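Local coordinates for collectin placenta 1 (Mus musculus, PDB 2OX9), which is a scavenger receptor C-type lectin whose carbohydrate-recognition domain binds the leukocyte surface glycan Lewis(x) with the help of bound calcium, at residues 28-31 against 32-36. Numbering follows the deposited sequence.
Sequences DAKL and FCEDK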
loop_
_atom_site.group_PDB
_atom_site.type_symbol
_atom_site.label_atom_id
_atom_site.label_comp_id
_atom_site.label_asym_id
_atom_site.label_seq_id
_atom_site.Cartn_x
_atom_site.Cartn_y
_atom_site.Cartn_z
ATOM N N ASP A 28 0.410 -12.083 1.523
ATOM C CA ASP A 28 0.866 -12.694 0.286
ATOM C C ASP A 28 1.442 -11.611 -0.632
ATOM O O ASP A 28 2.394 -11.854 -1.378
ATOM C CB ASP A 28 -0.293 -13.434 -0.398
ATOM C CG ASP A 28 -0.620 -14.774 0.275
ATOM O OD1 ASP A 28 -1.648 -15.391 -0.082
ATOM O OD2 ASP A 28 0.149 -15.218 1.158
ATOM N N ALA A 29 0.866 -10.410 -0.568
ATOM C CA ALA A 29 1.340 -9.292 -1.376
ATOM C C ALA A 29 2.740 -8.892 -0.887
ATOM O O ALA A 29 3.654 -8.629 -1.674
ATOM C CB ALA A 29 0.380 -8.112 -1.237
ATOM N N LYS A 30 2.885 -8.851 0.428
ATOM C CA LYS A 30 4.148 -8.499 1.074
ATOM C C LYS A 30 5.226 -9.486 0.647
ATOM O O LYS A 30 6.361 -9.111 0.370
ATOM C CB LYS A 30 3.956 -8.557 2.592
ATOM C CG LYS A 30 5.222 -8.393 3.407
ATOM C CD LYS A 30 4.877 -8.199 4.883
ATOM C CE LYS A 30 6.131 -8.035 5.728
ATOM N NZ LYS A 30 5.795 -7.616 7.124
ATOM N N LEU A 31 4.847 -10.755 0.585
ATOM C CA LEU A 31 5.763 -11.823 0.204
ATOM C C LEU A 31 6.188 -11.715 -1.257
ATOM O O LEU A 31 7.340 -11.973 -1.594
ATOM C CB LEU A 31 5.097 -13.175 0.417
ATOM C CG LEU A 31 6.028 -14.368 0.249
ATOM C CD1 LEU A 31 6.743 -14.589 1.567
ATOM C CD2 LEU A 31 5.229 -15.616 -0.152
ATOM N N PHE A 32 5.240 -11.347 -2.115
ATOM C CA PHE A 32 5.491 -11.219 -3.546
ATOM C C PHE A 32 6.561 -10.166 -3.825
ATOM O O PHE A 32 7.497 -10.406 -4.586
ATOM C CB PHE A 32 4.190 -10.840 -4.253
ATOM C CG PHE A 32 4.315 -10.714 -5.739
ATOM C CD1 PHE A 32 3.933 -11.760 -6.570
ATOM C CD2 PHE A 32 4.775 -9.533 -6.313
ATOM C CE1 PHE A 32 4.000 -11.629 -7.962
ATOM C CE2 PHE A 32 4.846 -9.392 -7.700
ATOM C CZ PHE A 32 4.455 -10.444 -8.523
ATOM N N CYS A 33 6.413 -8.994 -3.218
ATOM C CA CYS A 33 7.380 -7.922 -3.409
ATOM C C CYS A 33 8.759 -8.304 -2.868
ATOM O O CYS A 33 9.784 -7.908 -3.429
ATOM C CB CYS A 33 6.914 -6.629 -2.720
ATOM S SG CYS A 33 5.395 -5.876 -3.389
ATOM N N GLU A 34 8.788 -9.059 -1.775
ATOM C CA GLU A 34 10.064 -9.475 -1.193
ATOM C C GLU A 34 10.810 -10.394 -2.159
ATOM O O GLU A 34 12.039 -10.351 -2.253
ATOM C CB GLU A 34 9.835 -10.184 0.145
ATOM C CG GLU A 34 9.206 -9.291 1.204
ATOM C CD GLU A 34 8.907 -10.031 2.492
ATOM O OE1 GLU A 34 8.766 -11.272 2.434
ATOM O OE2 GLU A 34 8.795 -9.372 3.553
ATOM N N ASP A 35 10.061 -11.216 -2.886
ATOM C CA ASP A 35 10.650 -12.133 -3.857
ATOM C C ASP A 35 11.277 -11.364 -5.015
ATOM O O ASP A 35 12.123 -11.900 -5.736
ATOM C CB ASP A 35 9.581 -13.094 -4.392
ATOM C CG ASP A 35 9.973 -13.739 -5.722
ATOM O OD1 ASP A 35 9.938 -13.052 -6.771
ATOM O OD2 ASP A 35 10.316 -14.939 -5.723
ATOM N N LYS A 36 10.860 -10.111 -5.186
ATOM C CA LYS A 36 11.375 -9.256 -6.258
ATOM C C LYS A 36 12.430 -8.281 -5.724
ATOM O O LYS A 36 12.854 -7.370 -6.431
ATOM C CB LYS A 36 10.236 -8.437 -6.877
ATOM C CG LYS A 36 8.991 -9.219 -7.232
ATOM C CD LYS A 36 9.258 -10.277 -8.279
ATOM C CE LYS A 36 7.997 -11.108 -8.543
ATOM N NZ LYS A 36 7.547 -11.863 -7.323
#
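Phe32 N donates to Asp28 O over 3.0 Å, the first of four successive i to i+4 backbone bonds that carry the helix across the junction of 28-31 and 32-36. Cys33 to Ala29, Glu34 to Lys30 and Asp35 to Leu31 follow, and the Cys33 bond is the straightest, with 168° at its hydrogen. At the C-terminal end Lys36 curls back, and its NZ makes a 2.7 Å salt bridge to Asp35 OD1, reached from above the carboxylate plane. The same ammonium donates to Phe32 O at 3.1 Å and sits 3.4 Å above the centre of the Phe32 ring. A long, flexible cationic chain suits this place, where a carbonyl, a carboxylate and an aromatic face would each be expected to favour a positive charge. Phe32 has its CG anti to the backbone N (chi1 -178°), which sends the ring outward from the helix, where the returning Lys36 NZ lies over one face.

Glu34 leans back over Lys30, one turn before it. With CG turned opposite its own carbonyl carbon and beside the backbone N (chi1 -63°), the side chain runs back so that CG lies 3.0 Å from Lys30 O; OE2 then comes to 3.7 Å from Lys30 CE. The charged ends stay apart, NZ to OE2 being 5.0 Å, so any attraction is probably modest. Leu31 crosses Glu34 at about a right angle, CD1 near OE1, on the exposed side.

The inward side is small and apolar: Ala29, small enough for a buried position, touches Leu40 and Phe126, while Cys33, its SG 3.7 Å from Ala29 O, forms the disulfide with Cys128. Phe126 also meets the Phe32 ring edge-to-face. This amphipathic helix, fastened by a disulfide to strand 125-131 near the C-terminus, is characteristic of the C-type lectin fold.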